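Local structure of suppressor of fused family protein (Neisseria gonorrhoeae, 3K5J) at residues V40-Y54 with F68-L82. The protein is of unknown function but resembles the N-terminal domain of human Suppressor of fused, and may act by binding other proteins. Residues are numbered along the deposited sequence; the frame is centred on the assembly and turned at random. Where two conformers were deposited one is given.
Sequences VFQVIPNHEDEPWVY and FIISPFETPEHIETL
The ring of Tyr54 packs against His78, whose CB sits over one ring face, 3.9 Å from the centroid, in a CH-pi contact. This is helix-on-sheet packing in the Sufu-like fold. Strands 52-54 and 68-71 are antiparallel neighbours. Helix 77-82 packs on the face that carries Tyr54, Ile69 and Ser71, while the loop 72-75 covers Trp52, on the same face. Trp52 with Ser71 and Tyr54 with Ile69 are hydrogen-bonded pairs. Val53 and Ile70, a non-hydrogen-bonded pair, point to the other face, where Ile70 packs on Trp139.

Tyr54 OH accepts two bonds, from Thr75 N at 3.1 Å and from Gln42 NE2 at 3.1 Å. The phenol therefore ties the loop before the helix to strand 40-43. Past the ring, Ile79 CG1 leans obliquely on Tyr54 CE2, and Val40 CG2 meets Leu82 CB at 3.8 Å.

Trp52 is sandwiched. Glu74 CB stands over the six-membered ring, only 4° off its normal, while Pro45 CD covers the opposite face. Glu74 CG is anti to the backbone N (chi1 -175°), and the extended chain carries the carboxylate along the indole, the two planes 17° apart. Between helix and sheet, His78 NE2 donates to Ser71 OG, which in turn donates to Phe73 O. At the outer end, Gln42 NE2 gives a long hydrogen bond (3.3 Å) to Glu74 OE2, on the anti side but tilted out of the carboxylate plane, and one water donates to both Gln42 OE1 and Glu74 OE2.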
ATOM      1  N   VAL A  40      -3.314  11.435  -1.179  1.00 11.52           N
ATOM      2  CA  VAL A  40      -3.410  10.110  -1.799  1.00 10.58           C
ATOM      3  C   VAL A  40      -3.695  10.356  -3.276  1.00 10.91           C
ATOM      4  O   VAL A  40      -4.516  11.215  -3.623  1.00 12.04           O
ATOM      5  CB  VAL A  40      -4.513   9.235  -1.144  1.00 11.45           C
ATOM      6  CG1 VAL A  40      -4.831   7.958  -1.950  1.00 12.16           C
ATOM      7  CG2 VAL A  40      -4.060   8.897   0.303  1.00 12.75           C
ATOM      8  N   PHE A  41      -3.033   9.599  -4.116  1.00 10.43           N
ATOM      9  CA  PHE A  41      -3.291   9.589  -5.568  1.00 11.65           C
ATOM     10  C   PHE A  41      -3.955   8.285  -5.953  1.00 11.43           C
ATOM     11  O   PHE A  41      -3.582   7.240  -5.455  1.00 12.50           O
ATOM     12  CB  PHE A  41      -1.993   9.772  -6.370  1.00 10.57           C
ATOM     13  CG  PHE A  41      -1.384  11.135  -6.191  1.00 11.75           C
ATOM     14  CD1 PHE A  41      -2.026  12.250  -6.712  1.00 11.73           C
ATOM     15  CD2 PHE A  41      -0.180  11.314  -5.499  1.00 10.50           C
ATOM     16  CE1 PHE A  41      -1.471  13.515  -6.536  1.00 13.80           C
ATOM     17  CE2 PHE A  41       0.381  12.588  -5.340  1.00 10.58           C
ATOM     18  CZ  PHE A  41      -0.259  13.685  -5.827  1.00 11.45           C
ATOM     19  N   GLN A  42      -4.961   8.374  -6.826  1.00 10.75           N
ATOM     20  CA  GLN A  42      -5.733   7.246  -7.330  1.00 11.45           C
ATOM     21  C   GLN A  42      -5.474   7.110  -8.832  1.00 11.93           C
ATOM     22  O   GLN A  42      -5.827   8.024  -9.612  1.00 13.19           O
ATOM     23  CB  GLN A  42      -7.205   7.505  -7.088  1.00 13.03           C
ATOM     24  CG  GLN A  42      -8.165   6.466  -7.599  1.00 14.08           C
ATOM     25  CD  GLN A  42      -9.564   7.004  -7.682  1.00 15.92           C
ATOM     26  OE1 GLN A  42      -9.794   8.024  -8.360  1.00 21.26           O
ATOM     27  NE2 GLN A  42     -10.512   6.321  -7.055  1.00 19.24           N
ATOM     28  N   VAL A  43      -4.872   5.994  -9.226  1.00 12.06           N
ATOM     29  CA  VAL A  43      -4.637   5.677 -10.614  1.00 11.80           C
ATOM     30  C   VAL A  43      -5.892   4.906 -11.090  1.00 13.35           C
ATOM     31  O   VAL A  43      -6.197   3.828 -10.564  1.00 13.88           O
ATOM     32  CB  VAL A  43      -3.361   4.855 -10.834  1.00 13.43           C
ATOM     33  CG1 VAL A  43      -3.087   4.669 -12.327  1.00 16.02           C
ATOM     34  CG2 VAL A  43      -2.146   5.493 -10.107  1.00 13.32           C
ATOM     35  N   ILE A  44      -6.596   5.494 -12.031  1.00 15.75           N
ATOM     36  CA  ILE A  44      -7.895   5.014 -12.465  1.00 15.60           C
ATOM     37  C   ILE A  44      -7.726   4.033 -13.615  1.00 15.98           C
ATOM     38  O   ILE A  44      -7.015   4.319 -14.584  1.00 18.28           O
ATOM     39  CB  ILE A  44      -8.744   6.220 -12.913  1.00 17.92           C
ATOM     40  CG1 ILE A  44      -8.991   7.151 -11.726  1.00 18.79           C
ATOM     41  CG2 ILE A  44     -10.097   5.786 -13.505  1.00 18.28           C
ATOM     42  CD1 ILE A  44      -9.352   8.603 -12.131  1.00 21.42           C
ATOM     43  N   PRO A  45      -8.393   2.861 -13.526  1.00 16.71           N
ATOM     44  CA  PRO A  45      -8.285   1.889 -14.608  1.00 18.81           C
ATOM     45  C   PRO A  45      -8.887   2.439 -15.911  1.00 18.16           C
ATOM     46  O   PRO A  45      -9.890   3.170 -15.880  1.00 19.90           O
ATOM     47  CB  PRO A  45      -9.075   0.680 -14.078  1.00 20.35           C
ATOM     48  CG  PRO A  45      -9.968   1.196 -13.043  1.00 20.35           C
ATOM     49  CD  PRO A  45      -9.245   2.378 -12.443  1.00 16.22           C
ATOM     50  N   ASN A  46      -8.329   1.994 -17.014  1.00 21.00           N
ATOM     51  CA  ASN A  46      -8.913   2.279 -18.331  1.00 21.51           C
ATOM     52  C   ASN A  46      -9.986   1.263 -18.756  1.00 23.08           C
ATOM     53  O   ASN A  46     -10.762   1.560 -19.654  1.00 26.70           O
ATOM     54  CB  ASN A  46      -7.819   2.290 -19.360  1.00 22.67           C
ATOM     55  CG  ASN A  46      -6.956   3.523 -19.293  1.00 21.45           C
ATOM     56  OD1 ASN A  46      -7.455   4.603 -18.932  1.00 23.53           O
ATOM     57  ND2 ASN A  46      -5.671   3.385 -19.675  1.00 25.61           N
ATOM     58  N   HIS A  47      -9.968   0.071 -18.158  1.00 21.43           N
ATOM     59  CA  HIS A  47     -10.925  -1.004 -18.471  0.50 23.22           C
ATOM     60  C   HIS A  47     -11.264  -1.835 -17.270  1.00 25.41           C
ATOM     61  O   HIS A  47     -10.607  -1.726 -16.246  1.00 24.28           O
ATOM     62  CB  HIS A  47     -10.349  -1.897 -19.540  0.50 24.43           C
ATOM     63  CG  HIS A  47      -9.887  -1.128 -20.709  0.50 22.20           C
ATOM     64  ND1 HIS A  47     -10.767  -0.547 -21.596  0.50 25.98           N
ATOM     65  CD2 HIS A  47      -8.646  -0.775 -21.108  0.50 24.64           C
ATOM     66  CE1 HIS A  47     -10.079   0.109 -22.513  0.50 25.24           C
ATOM     67  NE2 HIS A  47      -8.793  -0.008 -22.235  0.50 21.90           N
ATOM     68  N   GLU A  48     -12.306  -2.666 -17.399  1.00 29.01           N
ATOM     69  CA  GLU A  48     -12.834  -3.447 -16.273  1.00 29.02           C
ATOM     70  C   GLU A  48     -11.839  -4.496 -15.791  1.00 27.38           C
ATOM     71  O   GLU A  48     -11.923  -4.936 -14.638  1.00 32.78           O
ATOM     72  CB  GLU A  48     -14.179  -4.140 -16.673  1.00 31.31           C
ATOM     73  N   ASP A  49     -10.878  -4.856 -16.629  1.00 24.62           N
ATOM     74  CA  ASP A  49      -9.924  -5.911 -16.270  0.70 26.22           C
ATOM     75  C   ASP A  49      -8.652  -5.360 -15.618  1.00 26.33           C
ATOM     76  O   ASP A  49      -7.673  -6.088 -15.429  1.00 29.35           O
ATOM     77  CB  ASP A  49      -9.576  -6.756 -17.501  0.70 27.57           C
ATOM     78  CG  ASP A  49      -9.034  -5.926 -18.596  0.70 30.76           C
ATOM     79  OD1 ASP A  49      -8.904  -4.706 -18.342  0.70 26.78           O
ATOM     80  OD2 ASP A  49      -8.740  -6.434 -19.688  0.70 36.15           O
ATOM     81  N   GLU A  50      -8.669  -4.077 -15.268  1.00 22.93           N
ATOM     82  CA  GLU A  50      -7.560  -3.369 -14.599  0.50 20.88           C
ATOM     83  C   GLU A  50      -7.961  -2.950 -13.199  1.00 19.24           C
ATOM     84  O   GLU A  50      -9.074  -2.547 -13.011  1.00 21.32           O
ATOM     85  CB  GLU A  50      -7.214  -2.096 -15.372  0.50 18.34           C
ATOM     86  CG  GLU A  50      -6.481  -2.402 -16.648  0.50 21.11           C
ATOM     87  CD  GLU A  50      -6.236  -1.186 -17.513  0.50 23.65           C
ATOM     88  OE1 GLU A  50      -6.347  -0.058 -17.021  0.50 19.97           O
ATOM     89  OE2 GLU A  50      -5.921  -1.367 -18.690  0.50 25.14           O
ATOM     90  N   PRO A  51      -7.036  -3.009 -12.214  1.00 17.68           N
ATOM     91  CA  PRO A  51      -7.356  -2.565 -10.872  1.00 15.87           C
ATOM     92  C   PRO A  51      -7.173  -1.073 -10.671  1.00 16.04           C
ATOM     93  O   PRO A  51      -6.756  -0.375 -11.580  1.00 17.28           O
ATOM     94  CB  PRO A  51      -6.351  -3.331 -10.020  1.00 16.50           C
ATOM     95  CG  PRO A  51      -5.131  -3.395 -10.884  1.00 18.72           C
ATOM     96  CD  PRO A  51      -5.689  -3.583 -12.297  1.00 17.90           C
ATOM     97  N   TRP A  52      -7.526  -0.632  -9.476  1.00 14.83           N
ATOM     98  CA  TRP A  52      -7.370   0.730  -9.015  1.00 15.47           C
ATOM     99  C   TRP A  52      -6.137   0.750  -8.109  1.00 15.45           C
ATOM    100  O   TRP A  52      -5.952  -0.158  -7.310  1.00 20.37           O
ATOM    101  CB  TRP A  52      -8.582   1.114  -8.210  1.00 15.60           C
ATOM    102  CG  TRP A  52      -9.865   1.005  -9.000  1.00 16.83           C
ATOM    103  CD1 TRP A  52     -10.514  -0.134  -9.406  1.00 18.55           C
ATOM    104  CD2 TRP A  52     -10.615   2.091  -9.494  1.00 17.94           C
ATOM    105  NE1 TRP A  52     -11.630   0.183 -10.142  1.00 20.37           N
ATOM    106  CE2 TRP A  52     -11.721   1.554 -10.203  1.00 17.05           C
ATOM    107  CE3 TRP A  52     -10.473   3.456  -9.403  1.00 18.11           C
ATOM    108  CZ2 TRP A  52     -12.659   2.367 -10.840  1.00 18.80           C
ATOM    109  CZ3 TRP A  52     -11.399   4.259 -10.003  1.00 20.16           C
ATOM    110  CH2 TRP A  52     -12.492   3.707 -10.710  1.00 19.65           C
ATOM    111  N   VAL A  53      -5.299   1.762  -8.239  1.00 12.30           N
ATOM    112  CA  VAL A  53      -4.137   1.878  -7.402  1.00 10.98           C
ATOM    113  C   VAL A  53      -4.206   3.161  -6.586  1.00 11.10           C
ATOM    114  O   VAL A  53      -4.403   4.240  -7.123  1.00 12.44           O
ATOM    115  CB  VAL A  53      -2.804   1.840  -8.191  1.00 11.68           C
ATOM    116  CG1 VAL A  53      -1.594   1.814  -7.245  1.00 13.30           C
ATOM    117  CG2 VAL A  53      -2.788   0.649  -9.154  1.00 15.61           C
ATOM    118  N   TYR A  54      -4.026   3.033  -5.267  1.00 10.30           N
ATOM    119  CA  TYR A  54      -4.033   4.149  -4.329  1.00  9.54           C
ATOM    120  C   TYR A  54      -2.650   4.306  -3.713  1.00  9.79           C
ATOM    121  O   TYR A  54      -2.129   3.340  -3.135  1.00 11.18           O
ATOM    122  CB  TYR A  54      -5.057   3.928  -3.227  1.00  9.98           C
ATOM    123  CG  TYR A  54      -6.532   3.942  -3.658  1.00 10.53           C
ATOM    124  CD1 TYR A  54      -7.094   2.863  -4.319  1.00 11.42           C
ATOM    125  CD2 TYR A  54      -7.291   5.092  -3.502  1.00 12.11           C
ATOM    126  CE1 TYR A  54      -8.409   2.899  -4.746  1.00 12.32           C
ATOM    127  CE2 TYR A  54      -8.617   5.133  -3.913  1.00 12.61           C
ATOM    128  CZ  TYR A  54      -9.171   4.021  -4.531  1.00 11.94           C
ATOM    129  OH  TYR A  54     -10.494   4.092  -4.955  1.00 14.47           O
ATOM    130  N   PHE A  68       1.536   1.875  -1.436  1.00  9.73           N
ATOM    131  CA  PHE A  68       0.374   1.801  -2.296  1.00  9.92           C
ATOM    132  C   PHE A  68      -0.410   0.515  -2.109  1.00  9.31           C
ATOM    133  O   PHE A  68       0.136  -0.529  -1.724  1.00 11.09           O
ATOM    134  CB  PHE A  68       0.735   1.992  -3.794  1.00 10.04           C
ATOM    135  CG  PHE A  68       1.609   0.945  -4.359  1.00 11.20           C
ATOM    136  CD1 PHE A  68       1.034  -0.186  -4.947  1.00 11.58           C
ATOM    137  CD2 PHE A  68       2.974   1.070  -4.365  1.00 11.78           C
ATOM    138  CE1 PHE A  68       1.834  -1.193  -5.469  1.00 11.91           C
ATOM    139  CE2 PHE A  68       3.760   0.072  -4.910  1.00 12.44           C
ATOM    140  CZ  PHE A  68       3.206  -1.063  -5.456  1.00 11.79           C
ATOM    141  N   ILE A  69      -1.697   0.608  -2.433  1.00  9.35           N
ATOM    142  CA  ILE A  69      -2.675  -0.492  -2.364  1.00 10.58           C
ATOM    143  C   ILE A  69      -3.215  -0.712  -3.775  1.00 10.98           C
ATOM    144  O   ILE A  69      -3.610   0.275  -4.450  1.00 11.09           O
ATOM    145  CB  ILE A  69      -3.831  -0.149  -1.409  1.00 10.25           C
ATOM    146  CG1 ILE A  69      -3.343   0.070   0.019  1.00 11.85           C
ATOM    147  CG2 ILE A  69      -4.930  -1.223  -1.468  1.00 12.61           C
ATOM    148  CD1 ILE A  69      -4.276   0.867   0.938  1.00 13.54           C
ATOM    149  N   ILE A  70      -3.240  -1.976  -4.192  1.00 11.11           N
ATOM    150  CA  ILE A  70      -3.841  -2.369  -5.480  1.00 10.21           C
ATOM    151  C   ILE A  70      -5.209  -2.970  -5.180  1.00 11.34           C
ATOM    152  O   ILE A  70      -5.309  -3.958  -4.463  1.00 12.49           O
ATOM    153  CB  ILE A  70      -2.972  -3.356  -6.316  1.00 10.49           C
ATOM    154  CG1 ILE A  70      -1.482  -2.988  -6.293  1.00 11.66           C
ATOM    155  CG2 ILE A  70      -3.540  -3.503  -7.730  1.00 13.67           C
ATOM    156  CD1 ILE A  70      -0.588  -4.041  -6.970  1.00 12.91           C
ATOM    157  N   SER A  71      -6.269  -2.341  -5.685  1.00 11.94           N
ATOM    158  CA  SER A  71      -7.641  -2.683  -5.305  1.00 12.43           C
ATOM    159  C   SER A  71      -8.454  -3.180  -6.480  1.00 13.46           C
ATOM    160  O   SER A  71      -8.428  -2.579  -7.562  1.00 14.11           O
ATOM    161  CB  SER A  71      -8.347  -1.473  -4.714  1.00 12.16           C
ATOM    162  OG  SER A  71      -9.604  -1.809  -4.173  1.00 12.89           O
ATOM    163  N   PRO A  72      -9.247  -4.237  -6.260  1.00 14.25           N
ATOM    164  CA  PRO A  72     -10.099  -4.723  -7.359  1.00 13.70           C
ATOM    165  C   PRO A  72     -11.221  -3.777  -7.777  1.00 15.34           C
ATOM    166  O   PRO A  72     -11.765  -3.900  -8.891  1.00 19.11           O
ATOM    167  CB  PRO A  72     -10.638  -6.064  -6.797  1.00 15.94           C
ATOM    168  CG  PRO A  72     -10.567  -5.951  -5.358  1.00 16.86           C
ATOM    169  CD  PRO A  72      -9.337  -5.108  -5.071  1.00 14.04           C
ATOM    170  N   PHE A  73     -11.588  -2.882  -6.888  1.00 14.85           N
ATOM    171  CA  PHE A  73     -12.638  -1.916  -7.152  1.00 15.48           C
ATOM    172  C   PHE A  73     -12.313  -0.584  -6.485  1.00 15.04           C
ATOM    173  O   PHE A  73     -11.468  -0.488  -5.586  1.00 13.97           O
ATOM    174  CB  PHE A  73     -14.009  -2.466  -6.684  1.00 16.33           C
ATOM    175  CG  PHE A  73     -14.008  -2.998  -5.243  1.00 15.91           C
ATOM    176  CD1 PHE A  73     -14.081  -2.134  -4.152  1.00 18.58           C
ATOM    177  CD2 PHE A  73     -13.973  -4.358  -5.003  1.00 17.28           C
ATOM    178  CE1 PHE A  73     -14.098  -2.633  -2.826  1.00 18.40           C
ATOM    179  CE2 PHE A  73     -13.952  -4.859  -3.683  1.00 18.61           C
ATOM    180  CZ  PHE A  73     -14.051  -4.015  -2.622  1.00 18.40           C
ATOM    181  N   GLU A  74     -13.001   0.459  -6.951  1.00 15.87           N
ATOM    182  CA  GLU A  74     -12.902   1.785  -6.373  1.00 15.82           C
ATOM    183  C   GLU A  74     -13.533   1.786  -5.019  1.00 14.70           C
ATOM    184  O   GLU A  74     -14.687   1.320  -4.826  1.00 16.42           O
ATOM    185  CB  GLU A  74     -13.651   2.786  -7.260  1.00 17.70           C
ATOM    186  CG  GLU A  74     -13.526   4.201  -6.820  1.00 18.33           C
ATOM    187  CD  GLU A  74     -14.187   5.197  -7.758  1.00 33.73           C
ATOM    188  OE1 GLU A  74     -15.129   4.803  -8.482  1.00 32.33           O
ATOM    189  OE2 GLU A  74     -13.725   6.368  -7.768  1.00 42.16           O
ATOM    190  N   THR A  75     -12.831   2.344  -4.049  1.00 14.96           N
ATOM    191  CA  THR A  75     -13.375   2.503  -2.715  1.00 14.11           C
ATOM    192  C   THR A  75     -12.579   3.532  -1.917  1.00 13.35           C
ATOM    193  O   THR A  75     -11.362   3.453  -1.865  1.00 14.07           O
ATOM    194  CB  THR A  75     -13.429   1.199  -1.918  1.00 15.01           C
ATOM    195  OG1 THR A  75     -13.850   1.500  -0.593  1.00 15.13           O
ATOM    196  CG2 THR A  75     -12.141   0.422  -1.917  1.00 14.42           C
ATOM    197  N   PRO A  76     -13.269   4.439  -1.223  1.00 14.67           N
ATOM    198  CA  PRO A  76     -12.587   5.385  -0.371  1.00 14.69           C
ATOM    199  C   PRO A  76     -11.982   4.742   0.875  1.00 14.26           C
ATOM    200  O   PRO A  76     -11.215   5.390   1.613  1.00 13.90           O
ATOM    201  CB  PRO A  76     -13.691   6.385  -0.011  1.00 18.62           C
ATOM    202  CG  PRO A  76     -14.881   5.605  -0.067  1.00 19.61           C
ATOM    203  CD  PRO A  76     -14.712   4.697  -1.238  1.00 17.69           C
ATOM    204  N   GLU A  77     -12.254   3.471   1.111  1.00 13.83           N
ATOM    205  CA  GLU A  77     -11.606   2.768   2.202  1.00 14.34           C
ATOM    206  C   GLU A  77     -10.081   2.944   2.161  1.00 12.58           C
ATOM    207  O   GLU A  77      -9.421   3.052   3.204  1.00 13.58           O
ATOM    208  CB  GLU A  77     -11.985   1.283   2.183  1.00 15.08           C
ATOM    209  CG  GLU A  77     -13.452   1.035   2.571  1.00 15.50           C
ATOM    210  CD  GLU A  77     -13.928  -0.361   2.179  1.00 16.15           C
ATOM    211  OE1 GLU A  77     -13.955  -0.649   0.956  1.00 18.57           O
ATOM    212  OE2 GLU A  77     -14.267  -1.140   3.101  1.00 17.58           O
ATOM    213  N   HIS A  78      -9.532   2.935   0.960  1.00 12.42           N
ATOM    214  CA  HIS A  78      -8.081   3.016   0.851  1.00 11.60           C
ATOM    215  C   HIS A  78      -7.517   4.398   1.156  1.00 10.51           C
ATOM    216  O   HIS A  78      -6.376   4.525   1.632  1.00 11.70           O
ATOM    217  CB  HIS A  78      -7.623   2.510  -0.514  1.00 10.89           C
ATOM    218  CG  HIS A  78      -8.085   1.112  -0.787  1.00 10.28           C
ATOM    219  ND1 HIS A  78      -7.972   0.103   0.150  1.00 11.78           N
ATOM    220  CD2 HIS A  78      -8.691   0.567  -1.870  1.00 11.80           C
ATOM    221  CE1 HIS A  78      -8.474  -1.005  -0.376  1.00 13.47           C
ATOM    222  NE2 HIS A  78      -8.928  -0.752  -1.592  1.00 12.31           N
ATOM    223  N   ILE A  79      -8.306   5.430   0.874  1.00 12.08           N
ATOM    224  CA  ILE A  79      -7.941   6.777   1.214  1.00 11.58           C
ATOM    225  C   ILE A  79      -7.879   6.905   2.751  1.00 13.19           C
ATOM    226  O   ILE A  79      -6.909   7.440   3.315  1.00 14.28           O
ATOM    227  CB  ILE A  79      -8.930   7.824   0.620  1.00 12.93           C
ATOM    228  CG1 ILE A  79      -8.986   7.680  -0.905  1.00 15.04           C
ATOM    229  CG2 ILE A  79      -8.510   9.209   0.984  1.00 14.53           C
ATOM    230  CD1 ILE A  79     -10.128   8.470  -1.552  1.00 16.41           C
ATOM    231  N   GLU A  80      -8.901   6.342   3.409  1.00 13.60           N
ATOM    232  CA  GLU A  80      -9.010   6.369   4.860  1.00 13.98           C
ATOM    233  C   GLU A  80      -7.837   5.592   5.498  1.00 13.31           C
ATOM    234  O   GLU A  80      -7.184   6.041   6.458  1.00 13.42           O
ATOM    235  CB  GLU A  80     -10.363   5.736   5.269  1.00 15.10           C
ATOM    236  CG  GLU A  80     -11.629   6.443   4.755  1.00 16.86           C
ATOM    237  CD  GLU A  80     -12.876   5.546   4.584  1.00 20.60           C
ATOM    238  OE1 GLU A  80     -12.870   4.329   4.979  1.00 17.72           O
ATOM    239  OE2 GLU A  80     -13.880   6.088   4.004  1.00 19.65           O
ATOM    240  N   THR A  81      -7.551   4.425   4.948  1.00 12.84           N
ATOM    241  CA  THR A  81      -6.457   3.567   5.453  1.00 12.82           C
ATOM    242  C   THR A  81      -5.123   4.284   5.343  1.00 11.00           C
ATOM    243  O   THR A  81      -4.335   4.300   6.282  1.00 12.75           O
ATOM    244  CB  THR A  81      -6.400   2.244   4.646  1.00 13.75           C
ATOM    245  OG1 THR A  81      -7.585   1.506   4.944  1.00 16.08           O
ATOM    246  CG2 THR A  81      -5.188   1.429   4.968  1.00 15.70           C
ATOM    247  N   LEU A  82      -4.878   4.920   4.190  1.00 11.19           N
ATOM    248  CA  LEU A  82      -3.589   5.564   3.992  1.00 11.42           C
ATOM    249  C   LEU A  82      -3.410   6.782   4.909  1.00 11.59           C
ATOM    250  O   LEU A  82      -2.291   7.024   5.371  1.00 12.61           O
ATOM    251  CB  LEU A  82      -3.354   5.902   2.525  1.00 12.07           C
ATOM    252  CG  LEU A  82      -3.097   4.690   1.621  1.00 10.66           C
ATOM    253  CD1 LEU A  82      -3.158   5.053   0.128  1.00 12.85           C
ATOM    254  CD2 LEU A  82      -1.767   4.019   1.937  1.00 13.88           C
TER
HETATM  255  O   HOH W   1     -12.160   8.623  -9.513  1.00 31.93           O